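Local coordinates for protein cycloalternan-forming enzyme (Listeria monocytogenes serovar 1/2a, PDB 5F7U) that is a multidomain member of glycoside hydrolase family 31, with a mutarotase-like beta domain, a TIM barrel and a carbohydrate-binding module, at residues Phe145-Tyr150 and Met161-Gly167. The protein carries 1 engineered substitution. Sequence-based numbering, arbitrary orientation.
Sequences FSPKLY and MELSPTG
Thr166 sets its methyl CG2 over the ring of Phe145, 4.0 Å from the ring centroid and 7° off the normal. This is a CH-pi contact. The Phe145 ring lies on the backbone N side of its residue (chi1 -69°), where CD2 also meets Pro165 CB. The ring of Trp227 also meets it.

Beyond this end the segments run as the two arms of an antiparallel hairpin. Lys148 and Ser164 make one hydrogen-bonded pair, and Tyr150 and Glu162 the next. Tyr150 N gives the shorter bond of its pair, 2.7 Å to Glu162 O and nearly straight. Between the two lies the non-hydrogen-bonded pair Leu149 and Leu163. With its CG anti to the backbone N (chi1 179°), Leu149 reaches across with CD1, 3.9 Å from both Leu163 CB and Met161 CG. On the other sheet face the Tyr150 ring offers its edge to Glu162 O, with CD2 3.4 Å away. Its hydroxyl bonds to Glu169 O.

The turn after the strand is tied back to it. Ser164 O accepts from Lys148 N and Gly167 N, which come from opposite faces of its carbonyl plane. The aliphatic part of Lys148 runs over Gly167, CE lying 3.4 Å from Gly167 O. A water joins Ser146 N to Thr166 O.

Within the mutarotase-like domain the hairpin is flanked by strands 134-140, where Asn137 takes the Lys148 amine, and 333-338. The four backbone bonds of the two hydrogen-bonded pairs set the register; past the last pair the CH-pi contact, the Gly167 N bond and the water take over.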
# COMPACT_ATOMS: atom_id res chain seq x y z
N PHE A 145 0.47 -42.28 8.71
CA PHE A 145 -0.13 -41.67 7.52
C PHE A 145 0.65 -42.03 6.26
O PHE A 145 1.81 -42.40 6.34
CB PHE A 145 -0.16 -40.14 7.63
CG PHE A 145 -1.11 -39.58 8.67
CD1 PHE A 145 -2.07 -40.38 9.31
CD2 PHE A 145 -1.06 -38.22 8.98
CE1 PHE A 145 -2.94 -39.82 10.26
CE2 PHE A 145 -1.93 -37.67 9.91
CZ PHE A 145 -2.86 -38.47 10.56
N SER A 146 -0.00 -41.92 5.10
CA SER A 146 0.67 -42.00 3.80
C SER A 146 0.54 -40.67 3.06
O SER A 146 -0.32 -40.53 2.18
CB SER A 146 0.09 -43.14 2.96
OG SER A 146 0.17 -44.36 3.66
N PRO A 147 1.39 -39.68 3.42
CA PRO A 147 1.24 -38.33 2.83
C PRO A 147 1.43 -38.26 1.32
O PRO A 147 2.15 -39.06 0.72
CB PRO A 147 2.28 -37.48 3.53
CG PRO A 147 3.15 -38.40 4.30
CD PRO A 147 2.51 -39.74 4.39
N LYS A 148 0.73 -37.30 0.72
CA LYS A 148 0.89 -36.99 -0.70
C LYS A 148 1.06 -35.50 -0.83
O LYS A 148 0.27 -34.74 -0.26
CB LYS A 148 -0.35 -37.40 -1.48
CG LYS A 148 -0.52 -38.91 -1.60
CD LYS A 148 -1.87 -39.20 -2.22
CE LYS A 148 -2.24 -40.67 -2.17
NZ LYS A 148 -1.68 -41.37 -3.36
N LEU A 149 2.09 -35.10 -1.58
CA LEU A 149 2.29 -33.70 -1.94
C LEU A 149 1.98 -33.53 -3.42
O LEU A 149 2.60 -34.19 -4.26
CB LEU A 149 3.71 -33.26 -1.65
CG LEU A 149 4.05 -31.80 -2.01
CD1 LEU A 149 3.21 -30.79 -1.22
CD2 LEU A 149 5.53 -31.56 -1.74
N TYR A 150 1.06 -32.63 -3.73
CA TYR A 150 0.65 -32.39 -5.11
C TYR A 150 1.26 -31.12 -5.64
O TYR A 150 1.19 -30.08 -4.97
CB TYR A 150 -0.86 -32.25 -5.19
CG TYR A 150 -1.58 -33.48 -4.77
CD1 TYR A 150 -1.82 -34.50 -5.69
CD2 TYR A 150 -2.05 -33.62 -3.47
CE1 TYR A 150 -2.51 -35.64 -5.30
CE2 TYR A 150 -2.74 -34.76 -3.08
CZ TYR A 150 -2.95 -35.76 -3.99
OH TYR A 150 -3.64 -36.88 -3.62
N MET A 161 1.76 -25.85 -4.33
CA MET A 161 1.96 -27.07 -3.54
C MET A 161 0.76 -27.35 -2.68
O MET A 161 0.31 -26.46 -1.97
CB MET A 161 3.14 -26.88 -2.59
CG MET A 161 4.41 -27.51 -3.05
SD MET A 161 5.07 -26.58 -4.42
CE MET A 161 5.73 -25.19 -3.47
N GLU A 162 0.27 -28.60 -2.70
CA GLU A 162 -0.88 -28.96 -1.89
C GLU A 162 -0.53 -30.25 -1.17
O GLU A 162 -0.25 -31.28 -1.80
CB GLU A 162 -2.14 -29.13 -2.74
CG GLU A 162 -2.66 -27.81 -3.30
CD GLU A 162 -3.78 -28.03 -4.29
OE1 GLU A 162 -3.50 -28.35 -5.48
OE2 GLU A 162 -4.93 -27.93 -3.87
N LEU A 163 -0.47 -30.17 0.16
CA LEU A 163 -0.07 -31.33 0.95
C LEU A 163 -1.29 -31.92 1.64
O LEU A 163 -2.02 -31.19 2.35
CB LEU A 163 0.98 -30.92 2.00
CG LEU A 163 1.37 -32.04 2.98
CD1 LEU A 163 2.26 -33.11 2.31
CD2 LEU A 163 2.03 -31.43 4.21
N SER A 164 -1.49 -33.22 1.45
CA SER A 164 -2.49 -34.03 2.16
C SER A 164 -1.74 -35.01 3.08
O SER A 164 -1.26 -36.04 2.60
CB SER A 164 -3.33 -34.83 1.13
OG SER A 164 -4.27 -35.68 1.78
N PRO A 165 -1.65 -34.70 4.39
CA PRO A 165 -0.93 -35.61 5.32
C PRO A 165 -1.44 -37.06 5.29
O PRO A 165 -0.63 -37.98 5.33
CB PRO A 165 -1.20 -34.97 6.68
CG PRO A 165 -1.15 -33.50 6.35
CD PRO A 165 -1.98 -33.43 5.07
N THR A 166 -2.76 -37.25 5.22
CA THR A 166 -3.34 -38.61 5.16
C THR A 166 -3.32 -39.23 3.76
O THR A 166 -3.51 -40.45 3.62
CB THR A 166 -4.80 -38.65 5.66
OG1 THR A 166 -5.64 -37.93 4.74
CG2 THR A 166 -4.91 -38.05 7.08
N GLY A 167 -3.14 -38.40 2.74
CA GLY A 167 -3.21 -38.82 1.34
C GLY A 167 -4.62 -39.03 0.82
O GLY A 167 -4.80 -39.47 -0.32
O HOH W 1 -3.00 -42.03 5.73